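Uncharacterized protein (Escherichia coli O157:H7, PDB 4ZV9) is of unknown function but probably acts as a hydrolase of the dienelactone hydrolase family, with the alpha/beta-hydrolase fold. Local coordinates at residues P151-Q156 with V206-H211; P168-F173 with E199-P204; F13-T18 with L32-K37; I71-D76 with E112-Y117. All blocks are in the same frame, centred on the assembly; numbering follows the deposited sequence. Where two conformers were deposited one is given.

Contact 1: P151-Q156 with V206-H211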
loop_
_atom_site.group_PDB
_atom_site.type_symbol
_atom_site.label_atom_id
_atom_site.label_comp_id
_atom_site.label_asym_id
_atom_site.label_seq_id
_atom_site.Cartn_x
_atom_site.Cartn_y
_atom_site.Cartn_z
ATOM N N PRO A 151 -3.143 6.091 -0.336
ATOM C CA PRO A 151 -4.001 5.279 -1.186
ATOM C C PRO A 151 -3.987 5.707 -2.654
ATOM O O PRO A 151 -4.185 6.894 -2.953
ATOM C CB PRO A 151 -5.397 5.514 -0.601
ATOM C CG PRO A 151 -5.307 6.843 0.070
ATOM C CD PRO A 151 -3.922 6.874 0.639
ATOM N N PHE A 152 -3.718 4.751 -3.550
ATOM C CA PHE A 152 -3.846 4.985 -4.981
ATOM C C PHE A 152 -5.212 4.456 -5.431
ATOM O O PHE A 152 -5.505 3.249 -5.293
ATOM C CB PHE A 152 -2.785 4.257 -5.774
ATOM C CG PHE A 152 -1.421 4.884 -5.742
ATOM C CD1 PHE A 152 -0.620 4.788 -4.621
ATOM C CD2 PHE A 152 -0.887 5.450 -6.887
ATOM C CE1 PHE A 152 0.665 5.306 -4.619
ATOM C CE2 PHE A 152 0.388 5.973 -6.894
ATOM C CZ PHE A 152 1.165 5.909 -5.750
ATOM N N TYR A 153 -6.023 5.348 -6.000
ATOM C CA TYR A 153 -7.340 5.016 -6.569
ATOM C C TYR A 153 -8.034 3.873 -5.860
ATOM O O TYR A 153 -8.344 2.848 -6.461
ATOM C CB TYR A 153 -7.262 4.794 -8.096
ATOM C CG TYR A 153 -5.958 4.200 -8.585
ATOM C CD1 TYR A 153 -5.695 2.837 -8.484
ATOM C CD2 TYR A 153 -5.015 5.007 -9.200
ATOM C CE1 TYR A 153 -4.509 2.298 -8.973
ATOM C CE2 TYR A 153 -3.833 4.487 -9.676
ATOM C CZ TYR A 153 -3.582 3.134 -9.565
ATOM O OH TYR A 153 -2.389 2.660 -10.032
ATOM N N GLY A 154 -8.313 4.096 -4.579
ATOM C CA GLY A 154 -8.985 3.113 -3.728
ATOM C C GLY A 154 -10.176 3.649 -2.979
ATOM O O GLY A 154 -10.384 4.868 -2.890
ATOM N N ARG A 155 -10.974 2.725 -2.453
ATOM C CA ARG A 155 -12.175 3.078 -1.686
ATOM C C ARG A 155 -11.870 4.038 -0.535
ATOM O O ARG A 155 -10.904 3.882 0.194
ATOM C CB ARG A 155 -12.876 1.847 -1.109
ATOM C CG ARG A 155 -14.059 1.376 -1.948
ATOM C CD ARG A 155 -14.616 0.029 -1.477
ATOM N NE ARG A 155 -14.714 -0.024 -0.027
ATOM C CZ ARG A 155 -14.983 -1.123 0.672
ATOM N NH1 ARG A 155 -15.171 -2.294 0.067
ATOM N NH2 ARG A 155 -15.053 -1.047 1.992
ATOM N N GLN A 156 -12.758 4.998 -0.361
ATOM C CA GLN A 156 -12.616 6.020 0.660
ATOM C C GLN A 156 -12.858 5.415 2.049
ATOM O O GLN A 156 -13.394 4.323 2.167
ATOM C CB GLN A 156 -13.658 7.119 0.419
ATOM C CG GLN A 156 -13.894 7.502 -1.038
ATOM C CD GLN A 156 -12.664 8.000 -1.775
ATOM O OE1 GLN A 156 -11.607 8.220 -1.189
ATOM N NE2 GLN A 156 -12.815 8.213 -3.075
ATOM N N VAL A 206 -6.389 10.042 -17.298
ATOM C CA VAL A 206 -6.002 8.658 -17.029
ATOM C C VAL A 206 -7.077 7.968 -16.211
ATOM O O VAL A 206 -7.956 8.612 -15.618
ATOM C CB VAL A 206 -4.644 8.543 -16.297
ATOM C CG1 VAL A 206 -3.533 9.132 -17.150
ATOM C CG2 VAL A 206 -4.688 9.222 -14.930
ATOM N N ASN A 207 -6.973 6.650 -16.151
ATOM C CA ASN A 207 -7.929 5.843 -15.430
ATOM C C ASN A 207 -7.271 5.103 -14.278
ATOM O O ASN A 207 -6.066 5.148 -14.073
ATOM C CB ASN A 207 -8.554 4.836 -16.403
ATOM C CG ASN A 207 -10.041 4.636 -16.167
ATOM O OD1 ASN A 207 -10.531 4.681 -15.030
ATOM N ND2 ASN A 207 -10.780 4.474 -17.256
ATOM N N HIS A 208 -8.095 4.444 -13.493
ATOM C CA HIS A 208 -7.653 3.582 -12.413
ATOM C C HIS A 208 -6.578 2.650 -12.929
ATOM O O HIS A 208 -6.649 2.212 -14.081
ATOM C CB HIS A 208 -8.927 2.783 -12.134
ATOM C CG HIS A 208 -8.930 1.909 -10.922
ATOM N ND1 HIS A 208 -9.589 2.235 -9.749
ATOM C CD2 HIS A 208 -8.479 0.647 -10.761
ATOM C CE1 HIS A 208 -9.470 1.234 -8.894
ATOM N NE2 HIS A 208 -8.793 0.264 -9.482
ATOM N N GLY A 209 -5.586 2.353 -12.093
ATOM C CA GLY A 209 -4.499 1.452 -12.463
ATOM C C GLY A 209 -3.370 2.120 -13.233
ATOM O O GLY A 209 -2.498 1.428 -13.770
ATOM N N PHE A 210 -3.335 3.455 -13.272
ATOM C CA PHE A 210 -2.324 4.159 -14.096
ATOM C C PHE A 210 -0.881 3.950 -13.650
ATOM O O PHE A 210 0.032 4.147 -14.442
ATOM C CB PHE A 210 -2.620 5.669 -14.276
ATOM C CG PHE A 210 -2.503 6.482 -13.020
ATOM C CD1 PHE A 210 -1.259 6.858 -12.520
ATOM C CD2 PHE A 210 -3.637 6.919 -12.357
ATOM C CE1 PHE A 210 -1.152 7.619 -11.364
ATOM C CE2 PHE A 210 -3.535 7.695 -11.210
ATOM C CZ PHE A 210 -2.288 8.041 -10.710
ATOM N N HIS A 211 -0.676 3.562 -12.398
ATOM C CA HIS A 211 0.667 3.266 -11.910
ATOM C C HIS A 211 1.101 1.835 -12.259
ATOM O O HIS A 211 2.299 1.523 -12.204
ATOM C CB HIS A 211 0.724 3.449 -10.401
ATOM C CG HIS A 211 2.103 3.333 -9.834
ATOM N ND1 HIS A 211 2.582 2.165 -9.282
ATOM C CD2 HIS A 211 3.113 4.234 -9.754
ATOM C CE1 HIS A 211 3.827 2.351 -8.882
ATOM N NE2 HIS A 211 4.172 3.598 -9.156
#
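Two first torsions set rings against Y153: F210 holds CG between its backbone N and carbonyl carbon (chi1 67°), presenting a ring face, while H208 has CG opposite N (chi1 -171°), bringing its imidazole beside the same tyrosine. The Y153 edge meets the F210 face in a T-shaped pair, CE2 to CE2 at 3.6 Å. G209, third in a type II turn, suits the positive phi required there; the turn carries its N over a face of the phenol, 3.3 Å from Y153 CE1. Tyrosine suits its own place because its ring packs among rings while its OH accepts H211 N at 3.1 Å (152°). H208 sets its ring face over Y153 CD1 and brings CE1 to 3.1 Å from Y153 O. Its ND1 bonds D177, consistent with the Asp-His pair of a Cys-Asp-His triad, as in dienelactone hydrolases. Backbone bonds tie P151 and Y153 to H172 of strand 169-174, and helix 220-237 receives F152, F210 and H211.

Contact 2: P168-F173 with E199-P204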
loop_
_atom_site.group_PDB
_atom_site.type_symbol
_atom_site.label_atom_id
_atom_site.label_comp_id
_atom_site.label_asym_id
_atom_site.label_seq_id
_atom_site.Cartn_x
_atom_site.Cartn_y
_atom_site.Cartn_z
ATOM N N PRO A 168 -1.222 11.374 8.259
ATOM C CA PRO A 168 -1.302 12.264 7.099
ATOM C C PRO A 168 -1.565 11.464 5.830
ATOM O O PRO A 168 -0.869 10.475 5.578
ATOM C CB PRO A 168 0.085 12.907 7.049
ATOM C CG PRO A 168 0.546 12.889 8.463
ATOM C CD PRO A 168 0.004 11.612 9.046
ATOM N N LEU A 169 -2.562 11.891 5.065
ATOM C CA LEU A 169 -3.026 11.165 3.873
ATOM C C LEU A 169 -2.610 11.816 2.573
ATOM O O LEU A 169 -2.815 13.025 2.387
ATOM C CB LEU A 169 -4.551 11.121 3.868
ATOM C CG LEU A 169 -5.241 10.140 4.799
ATOM C CD1 LEU A 169 -6.706 10.532 4.926
ATOM C CD2 LEU A 169 -5.096 8.741 4.242
ATOM N N LEU A 170 -2.048 11.021 1.674
ATOM C CA LEU A 170 -1.732 11.477 0.329
ATOM C C LEU A 170 -2.582 10.613 -0.576
ATOM O O LEU A 170 -2.337 9.412 -0.688
ATOM C CB LEU A 170 -0.245 11.319 -0.002
ATOM C CG LEU A 170 0.134 11.611 -1.458
ATOM C CD1 LEU A 170 -0.180 13.051 -1.857
ATOM C CD2 LEU A 170 1.605 11.310 -1.675
ATOM N N LEU A 171 -3.573 11.213 -1.234
ATOM C CA LEU A 171 -4.476 10.441 -2.074
ATOM C C LEU A 171 -4.281 10.721 -3.569
ATOM O O LEU A 171 -4.237 11.877 -3.996
ATOM C CB LEU A 171 -5.932 10.692 -1.685
ATOM C CG LEU A 171 -6.238 10.526 -0.191
ATOM C CD1 LEU A 171 -6.229 11.878 0.512
ATOM C CD2 LEU A 171 -7.583 9.870 0.031
ATOM N N HIS A 172 -4.143 9.652 -4.343
ATOM C CA HIS A 172 -4.002 9.759 -5.800
ATOM C C HIS A 172 -5.261 9.223 -6.474
ATOM O O HIS A 172 -5.640 8.057 -6.266
ATOM C CB HIS A 172 -2.811 8.944 -6.285
ATOM C CG HIS A 172 -1.523 9.278 -5.609
ATOM N ND1 HIS A 172 -0.815 10.431 -5.883
ATOM C CD2 HIS A 172 -0.796 8.597 -4.691
ATOM C CE1 HIS A 172 0.287 10.449 -5.152
ATOM N NE2 HIS A 172 0.326 9.342 -4.426
ATOM N N PHE A 173 -5.903 10.056 -7.286
ATOM C CA PHE A 173 -7.108 9.658 -8.007
ATOM C C PHE A 173 -6.916 9.832 -9.510
ATOM O O PHE A 173 -6.225 10.744 -9.948
ATOM C CB PHE A 173 -8.303 10.500 -7.577
ATOM C CG PHE A 173 -8.679 10.345 -6.134
ATOM C CD1 PHE A 173 -9.222 9.156 -5.668
ATOM C CD2 PHE A 173 -8.551 11.409 -5.256
ATOM C CE1 PHE A 173 -9.590 9.015 -4.342
ATOM C CE2 PHE A 173 -8.934 11.279 -3.934
ATOM C CZ PHE A 173 -9.458 10.086 -3.474
ATOM N N GLU A 199 -3.356 15.627 1.346
ATOM C CA GLU A 199 -3.183 16.241 0.028
ATOM C C GLU A 199 -3.786 15.245 -0.944
ATOM O O GLU A 199 -3.590 14.036 -0.793
ATOM C CB GLU A 199 -1.721 16.507 -0.337
ATOM C CG GLU A 199 -1.079 17.642 0.436
ATOM C CD GLU A 199 0.334 17.957 -0.030
ATOM O OE1 GLU A 199 0.752 17.478 -1.108
ATOM O OE2 GLU A 199 1.033 18.705 0.682
ATOM N N ALA A 200 -4.554 15.743 -1.908
ATOM C CA ALA A 200 -5.187 14.864 -2.885
ATOM C C ALA A 200 -4.924 15.391 -4.270
ATOM O O ALA A 200 -4.933 16.597 -4.494
ATOM C CB ALA A 200 -6.679 14.762 -2.636
ATOM N N TYR A 201 -4.659 14.476 -5.191
ATOM C CA TYR A 201 -4.366 14.840 -6.564
ATOM C C TYR A 201 -5.200 14.013 -7.514
ATOM O O TYR A 201 -5.319 12.791 -7.355
ATOM C CB TYR A 201 -2.883 14.641 -6.867
ATOM C CG TYR A 201 -2.009 15.531 -6.037
ATOM C CD1 TYR A 201 -1.783 16.862 -6.410
ATOM C CD2 TYR A 201 -1.432 15.067 -4.861
ATOM C CE1 TYR A 201 -0.990 17.692 -5.636
ATOM C CE2 TYR A 201 -0.630 15.885 -4.086
ATOM C CZ TYR A 201 -0.419 17.196 -4.472
ATOM O OH TYR A 201 0.360 18.012 -3.693
ATOM N N ILE A 202 -5.792 14.693 -8.489
ATOM C CA ILE A 202 -6.559 14.037 -9.528
ATOM C C ILE A 202 -5.728 14.161 -10.799
ATOM O O ILE A 202 -5.459 15.263 -11.256
ATOM C CB ILE A 202 -7.946 14.677 -9.693
ATOM C CG1 ILE A 202 -8.717 14.538 -8.383
ATOM C CG2 ILE A 202 -8.719 14.000 -10.816
ATOM C CD1 ILE A 202 -9.970 15.382 -8.313
ATOM N N TYR A 203 -5.347 13.022 -11.372
ATOM C CA TYR A 203 -4.485 12.988 -12.545
ATOM C C TYR A 203 -5.359 13.027 -13.797
ATOM O O TYR A 203 -6.184 12.131 -13.996
ATOM C CB TYR A 203 -3.573 11.746 -12.483
ATOM C CG TYR A 203 -2.655 11.817 -11.279
ATOM C CD1 TYR A 203 -3.112 11.478 -10.013
ATOM C CD2 TYR A 203 -1.348 12.297 -11.394
ATOM C CE1 TYR A 203 -2.291 11.585 -8.901
ATOM C CE2 TYR A 203 -0.518 12.405 -10.289
ATOM C CZ TYR A 203 -0.992 12.047 -9.045
ATOM O OH TYR A 203 -0.182 12.160 -7.929
ATOM N N PRO A 204 -5.207 14.082 -14.629
ATOM C CA PRO A 204 -6.091 14.207 -15.794
ATOM C C PRO A 204 -5.851 13.190 -16.902
ATOM O O PRO A 204 -4.737 12.706 -17.088
ATOM C CB PRO A 204 -5.804 15.624 -16.312
ATOM C CG PRO A 204 -4.423 15.930 -15.853
ATOM C CD PRO A 204 -4.207 15.167 -14.571
#
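Strands 169-173 and 199-203 run parallel, their axes 4.8 Å apart and 9° from alignment, with L170 beside E199, L171 beside A200, H172 beside Y201 and F173 beside I202. Bonds alternate from one strand to the other: L171 takes E199 O through its N (2.9 Å) and gives its O to Y201 N (2.9 Å), and F173 does the same with Y201 O and Y203 N. On the face that carries L170 and H172, L170 CD1 lies in the plane of the Y201 ring at its edge, 3.6 Å from CE2, an apolar branch against an aromatic rim. The Y201 hydroxyl reaches back to E199 OE1 at 2.7 Å, arriving from above the carboxylate plane. Further along, H172 ND1 and Y203 OH are hydrogen-bonded at 2.8 Å, their rings meeting rim to rim. The other face is apolar: F173 CB packs on I202 CG1 at 4.1 Å, and L171 on A200. Helices 178-181 and 184-193 connect the strands in a beta-alpha-beta crossover. Histidine suits position 172 because its two ring nitrogens serve two partners, Y203 at ND1 and T230 at NE2, which fixes the ring's rotation; R229, which also bonds Y203 OH, would probably polarise that phenol.

Contact 3: F13-T18 with L32-K37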
loop_
_atom_site.group_PDB
_atom_site.type_symbol
_atom_site.label_atom_id
_atom_site.label_comp_id
_atom_site.label_asym_id
_atom_site.label_seq_id
_atom_site.Cartn_x
_atom_site.Cartn_y
_atom_site.Cartn_z
ATOM N N PHE A 13 17.796 -5.942 -0.515
ATOM C CA PHE A 13 17.847 -7.308 -0.067
ATOM C C PHE A 13 16.409 -7.778 0.113
ATOM O O PHE A 13 15.701 -7.292 0.999
ATOM C CB PHE A 13 18.632 -7.467 1.234
ATOM C CG PHE A 13 18.572 -8.860 1.784
ATOM C CD1 PHE A 13 19.258 -9.889 1.158
ATOM C CD2 PHE A 13 17.775 -9.166 2.871
ATOM C CE1 PHE A 13 19.198 -11.185 1.649
ATOM C CE2 PHE A 13 17.697 -10.474 3.358
ATOM C CZ PHE A 13 18.411 -11.479 2.745
ATOM N N ALA A 14 16.000 -8.760 -0.692
ATOM C CA ALA A 14 14.629 -9.269 -0.683
ATOM C C ALA A 14 14.522 -10.730 -0.249
ATOM O O ALA A 14 15.357 -11.544 -0.621
ATOM C CB ALA A 14 14.029 -9.136 -2.078
ATOM N N GLU A 15 13.509 -11.036 0.553
ATOM C CA GLU A 15 13.263 -12.404 0.988
ATOM C C GLU A 15 11.809 -12.574 1.348
ATOM O O GLU A 15 11.155 -11.605 1.740
ATOM C CB GLU A 15 14.151 -12.814 2.184
ATOM C CG GLU A 15 13.850 -12.067 3.474
ATOM C CD GLU A 15 14.769 -12.437 4.630
ATOM O OE1 GLU A 15 15.395 -13.520 4.595
ATOM O OE2 GLU A 15 14.846 -11.625 5.578
ATOM N N TYR A 16 11.302 -13.800 1.214
ATOM C CA TYR A 16 9.943 -14.105 1.671
ATOM C C TYR A 16 10.041 -14.465 3.127
ATOM O O TYR A 16 11.011 -15.101 3.561
ATOM C CB TYR A 16 9.312 -15.245 0.866
ATOM C CG TYR A 16 9.062 -14.860 -0.564
ATOM C CD1 TYR A 16 7.965 -14.072 -0.912
ATOM C CD2 TYR A 16 9.922 -15.270 -1.574
ATOM C CE1 TYR A 16 7.738 -13.706 -2.225
ATOM C CE2 TYR A 16 9.705 -14.911 -2.886
ATOM C CZ TYR A 16 8.628 -14.092 -3.203
ATOM O OH TYR A 16 8.440 -13.735 -4.502
ATOM N N ILE A 17 9.059 -14.029 3.901
ATOM C CA ILE A 17 9.007 -14.316 5.315
ATOM C C ILE A 17 7.596 -14.727 5.656
ATOM O O ILE A 17 6.704 -14.678 4.803
ATOM C CB ILE A 17 9.345 -13.077 6.179
ATOM C CG1 ILE A 17 8.299 -11.964 5.996
ATOM C CG2 ILE A 17 10.743 -12.564 5.868
ATOM C CD1 ILE A 17 8.356 -10.910 7.088
ATOM N N THR A 18 7.395 -15.127 6.897
ATOM C CA THR A 18 6.041 -15.345 7.396
ATOM C C THR A 18 5.908 -14.487 8.648
ATOM O O THR A 18 6.894 -14.249 9.332
ATOM C CB THR A 18 5.730 -16.814 7.726
ATOM O OG1 THR A 18 6.486 -17.226 8.857
ATOM C CG2 THR A 18 6.058 -17.731 6.547
ATOM N N LEU A 32 9.463 -9.321 1.930
ATOM C CA LEU A 32 10.123 -8.287 2.708
ATOM C C LEU A 32 11.361 -7.789 1.955
ATOM O O LEU A 32 12.233 -8.597 1.627
ATOM C CB LEU A 32 10.565 -8.869 4.056
ATOM C CG LEU A 32 11.271 -7.931 5.053
ATOM C CD1 LEU A 32 10.284 -6.944 5.633
ATOM C CD2 LEU A 32 11.885 -8.745 6.189
ATOM N N VAL A 33 11.456 -6.476 1.708
ATOM C CA VAL A 33 12.613 -5.919 1.023
ATOM C C VAL A 33 13.236 -4.803 1.855
ATOM O O VAL A 33 12.533 -3.885 2.273
ATOM C CB VAL A 33 12.268 -5.347 -0.367
ATOM C CG1 VAL A 33 13.550 -5.138 -1.168
ATOM C CG2 VAL A 33 11.346 -6.284 -1.132
ATOM N N LYS A 34 14.551 -4.871 2.069
ATOM C CA LYS A 34 15.287 -3.876 2.859
ATOM C C LYS A 34 16.370 -3.218 2.022
ATOM O O LYS A 34 16.866 -3.827 1.067
ATOM C CB LYS A 34 16.044 -4.558 3.995
ATOM C CG LYS A 34 15.221 -5.384 4.941
ATOM C CD LYS A 34 16.120 -6.210 5.851
ATOM C CE LYS A 34 15.269 -7.019 6.810
ATOM N NZ LYS A 34 16.052 -8.008 7.592
ATOM N N PRO A 35 16.776 -1.992 2.391
ATOM C CA PRO A 35 17.961 -1.415 1.776
ATOM C C PRO A 35 19.139 -2.328 2.138
ATOM O O PRO A 35 19.227 -2.779 3.283
ATOM C CB PRO A 35 18.104 -0.042 2.471
ATOM C CG PRO A 35 16.742 0.278 2.977
ATOM C CD PRO A 35 16.096 -1.048 3.295
ATOM N N ALA A 36 20.001 -2.642 1.177
ATOM C CA ALA A 36 21.117 -3.563 1.420
ATOM C C ALA A 36 22.125 -3.015 2.426
ATOM O O ALA A 36 22.711 -3.767 3.204
ATOM C CB ALA A 36 21.821 -3.904 0.118
ATOM N N LYS A 37 22.343 -1.711 2.391
ATOM C CA LYS A 37 23.270 -1.066 3.299
ATOM C C LYS A 37 22.497 -0.269 4.342
ATOM O O LYS A 37 22.061 0.850 4.075
ATOM C CB LYS A 37 24.203 -0.146 2.505
ATOM C CG LYS A 37 25.187 0.602 3.381
ATOM C CD LYS A 37 26.151 1.453 2.579
ATOM C CE LYS A 37 26.947 2.367 3.497
ATOM N NZ LYS A 37 27.902 3.218 2.739
HETATM O O HOH W 1 14.576 -8.422 3.219
#
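The carbonyl oxygen of F13 is gripped twice, by K34 N at 2.9 Å and by a water at 2.7 Å. That same water donates to L32 O at 2.8 Å, which in turn accepts E15 N, so it bridges the two strands on the face bearing F13, E15, L32 and K34. K34 N approaches the F13 carbonyl tilted 29° from its plane, whereas the other three backbone donors come nearly in line with their C=O groups. The ladder is antiparallel: F13 with K34 and E15 with L32 are hydrogen-bonded pairs, and A14 with V33 is the non-hydrogen-bonded pair between them. E15, its CG between backbone N and carbonyl carbon (chi1 67°) and the rest extended, runs alongside L32 and brings OE2 within 4.2 Å of L32 CD2. Its charge lies near that of K34, but OE2 and NZ are 4.3 Å apart, beyond a salt bridge; NZ bonds instead to Q119. I17 lays CG2 on L32 CD2 at 4.0 Å, a branched apolar group suited to the side that turns toward helix 100-116. On the other face the small, partly exposed A14 touches V33 CG2 with its CB at 4.0 Å, while V33 packs on helix 56-67. Strand 12-21 is outermost in the main sheet, and with 28-35 it forms a beta hairpin, the antiparallel N-terminal start of an alpha/beta-hydrolase sheet.

Contact 4: I71-D76 with E112-Y117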
loop_
_atom_site.group_PDB
_atom_site.type_symbol
_atom_site.label_atom_id
_atom_site.label_comp_id
_atom_site.label_asym_id
_atom_site.label_seq_id
_atom_site.Cartn_x
_atom_site.Cartn_y
_atom_site.Cartn_z
ATOM N N ILE A 71 12.189 -0.082 4.771
ATOM C CA ILE A 71 11.924 -1.530 4.806
ATOM C C ILE A 71 10.499 -1.696 4.311
ATOM O O ILE A 71 9.589 -1.121 4.881
ATOM C CB ILE A 71 12.030 -2.143 6.217
ATOM C CG1 ILE A 71 13.455 -1.972 6.748
ATOM C CG2 ILE A 71 11.690 -3.632 6.152
ATOM C CD1 ILE A 71 13.610 -2.292 8.219
ATOM N N ALA A 72 10.309 -2.491 3.260
ATOM C CA ALA A 72 8.991 -2.697 2.694
ATOM C C ALA A 72 8.511 -4.122 2.932
ATOM O O ALA A 72 9.277 -5.076 2.779
ATOM C CB ALA A 72 9.027 -2.397 1.205
ATOM N N LEU A 73 7.254 -4.259 3.336
ATOM C CA LEU A 73 6.639 -5.566 3.505
ATOM C C LEU A 73 5.347 -5.599 2.706
ATOM O O LEU A 73 4.459 -4.767 2.923
ATOM C CB LEU A 73 6.348 -5.855 4.960
ATOM C CG LEU A 73 5.577 -7.149 5.237
ATOM C CD1 LEU A 73 6.294 -8.393 4.705
ATOM C CD2 LEU A 73 5.345 -7.304 6.723
ATOM N N ALA A 74 5.265 -6.529 1.760
ATOM C CA ALA A 74 4.089 -6.725 0.914
ATOM C C ALA A 74 3.499 -8.098 1.207
ATOM O O ALA A 74 4.021 -9.110 0.726
ATOM C CB ALA A 74 4.476 -6.621 -0.558
ATOM N N PRO A 75 2.434 -8.158 2.027
ATOM C CA PRO A 75 1.853 -9.461 2.333
ATOM C C PRO A 75 1.185 -10.129 1.133
ATOM O O PRO A 75 0.762 -9.441 0.194
ATOM C CB PRO A 75 0.802 -9.125 3.412
ATOM C CG PRO A 75 1.250 -7.852 4.009
ATOM C CD PRO A 75 1.848 -7.092 2.853
ATOM N N ASP A 76 1.038 -11.450 1.203
ATOM C CA ASP A 76 0.313 -12.201 0.192
ATOM C C ASP A 76 -1.098 -12.558 0.679
ATOM O O ASP A 76 -1.304 -13.483 1.489
ATOM C CB ASP A 76 1.056 -13.481 -0.186
ATOM C CG ASP A 76 0.452 -14.167 -1.401
ATOM O OD1 ASP A 76 -0.567 -13.679 -1.954
ATOM O OD2 ASP A 76 1.009 -15.203 -1.786
ATOM N N GLU A 112 1.483 -4.046 12.381
ATOM C CA GLU A 112 1.917 -4.315 13.749
ATOM C C GLU A 112 3.267 -5.025 13.793
ATOM O O GLU A 112 4.094 -4.719 14.636
ATOM C CB GLU A 112 0.831 -5.089 14.527
ATOM C CG GLU A 112 -0.465 -4.302 14.689
ATOM C CD GLU A 112 -1.517 -5.018 15.521
ATOM O OE1 GLU A 112 -1.155 -5.957 16.289
ATOM O OE2 GLU A 112 -2.708 -4.622 15.398
ATOM N N PHE A 113 3.458 -5.980 12.890
ATOM C CA PHE A 113 4.692 -6.712 12.793
ATOM C C PHE A 113 5.850 -5.770 12.450
ATOM O O PHE A 113 6.921 -5.872 13.044
ATOM C CB PHE A 113 4.565 -7.826 11.737
ATOM C CG PHE A 113 5.806 -8.673 11.578
ATOM C CD1 PHE A 113 6.120 -9.651 12.499
ATOM C CD2 PHE A 113 6.634 -8.502 10.485
ATOM C CE1 PHE A 113 7.264 -10.427 12.352
ATOM C CE2 PHE A 113 7.776 -9.277 10.323
ATOM C CZ PHE A 113 8.087 -10.244 11.250
HETATM N N MSE A 114 5.628 -4.842 11.526
HETATM C CA MSE A 114 6.680 -3.901 11.128
HETATM C C MSE A 114 6.940 -2.889 12.233
HETATM O O MSE A 114 8.037 -2.340 12.316
HETATM C CB MSE A 114 6.342 -3.232 9.792
HETATM C CG MSE A 114 6.444 -4.205 8.621
HETATM SE SE MSE A 114 8.368 -4.564 8.317
HETATM C CE MSE A 114 8.610 -6.198 9.352
ATOM N N GLN A 115 5.946 -2.628 13.080
ATOM C CA GLN A 115 6.126 -1.713 14.225
ATOM C C GLN A 115 7.143 -2.271 15.208
ATOM O O GLN A 115 7.926 -1.529 15.789
ATOM C CB GLN A 115 4.806 -1.483 14.994
ATOM C CG GLN A 115 3.898 -0.390 14.419
ATOM C CD GLN A 115 2.479 -0.358 14.989
ATOM O OE1 GLN A 115 2.006 -1.327 15.563
ATOM N NE2 GLN A 115 1.776 0.745 14.766
ATOM N N ARG A 116 7.116 -3.585 15.386
ATOM C CA ARG A 116 7.975 -4.256 16.350
ATOM C C ARG A 116 9.221 -4.908 15.747
ATOM O O ARG A 116 10.002 -5.527 16.465
ATOM C CB ARG A 116 7.150 -5.321 17.067
ATOM C CG ARG A 116 5.864 -4.743 17.639
ATOM C CD ARG A 116 4.888 -5.815 18.064
ATOM N NE ARG A 116 3.544 -5.276 18.250
ATOM C CZ ARG A 116 2.950 -5.010 19.409
ATOM N NH1 ARG A 116 3.543 -5.244 20.577
ATOM N NH2 ARG A 116 1.721 -4.511 19.393
ATOM N N TYR A 117 9.403 -4.772 14.445
ATOM C CA TYR A 117 10.525 -5.405 13.753
ATOM C C TYR A 117 11.840 -4.833 14.295
ATOM O O TYR A 117 12.036 -3.625 14.252
ATOM C CB TYR A 117 10.398 -5.172 12.248
ATOM C CG TYR A 117 11.313 -6.049 11.408
ATOM C CD1 TYR A 117 11.060 -7.414 11.264
ATOM C CD2 TYR A 117 12.390 -5.515 10.743
ATOM C CE1 TYR A 117 11.879 -8.224 10.482
ATOM C CE2 TYR A 117 13.221 -6.312 9.963
ATOM C CZ TYR A 117 12.955 -7.666 9.840
ATOM O OH TYR A 117 13.783 -8.443 9.055
#
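L73 starts toward M114 from its first side-chain atom: CB lies 4.0 Å from M114 CG and 4.1 Å from M114 SE. M114, a selenomethionine, was deposited in two conformers, and all its contacts here are those of one. With L73 CG swung to the far side from the backbone N (chi1 174°), the chain reaches out from the strand, and the CD2 branch does the remaining touching, 3.8 Å from M114 CG and 4.2 Å from F113 CD2. The leucine and phenylalanine side chains cross at about a right angle. This is sheet-to-helix packing of the alpha/beta-hydrolase type: helix 100-116 lies against the main sheet, the short segments' axes 10.1 Å apart and at 155°, nearly antiparallel. Leucine and isoleucine suit the buried strand, where their branches meet the apolar M114 and F113. M114 bends at chi2 (-72°) and brings SE to 4.1 Å from I71 CG2. The other branch of I71 turns to Y117, CD1 lying 4.3 Å from CD2. The hydroxyl of that tyrosine bonds K34 of the neighbouring strand 28-35.

The four contacts form two pairs on opposite sides of the chain's centre. Contacts 1 and 2 have centres about 9 Å apart and are joined through H172 of contact 2, whose O lies 2.7 Å from Y153 N of contact 1, a probable hydrogen bond. Contacts 3 and 4, about 10 Å apart between centres, meet where V33 N lies 2.8 Å from A72 O in neighbouring strands of the main sheet. Between the pairs nothing touches; the centres of contacts 1 and 3 are about 26 Å apart. The probable active site lies with contact 1, where H208 pairs with D177; C130, modified in this crystal, would be the nucleophile by family analogy.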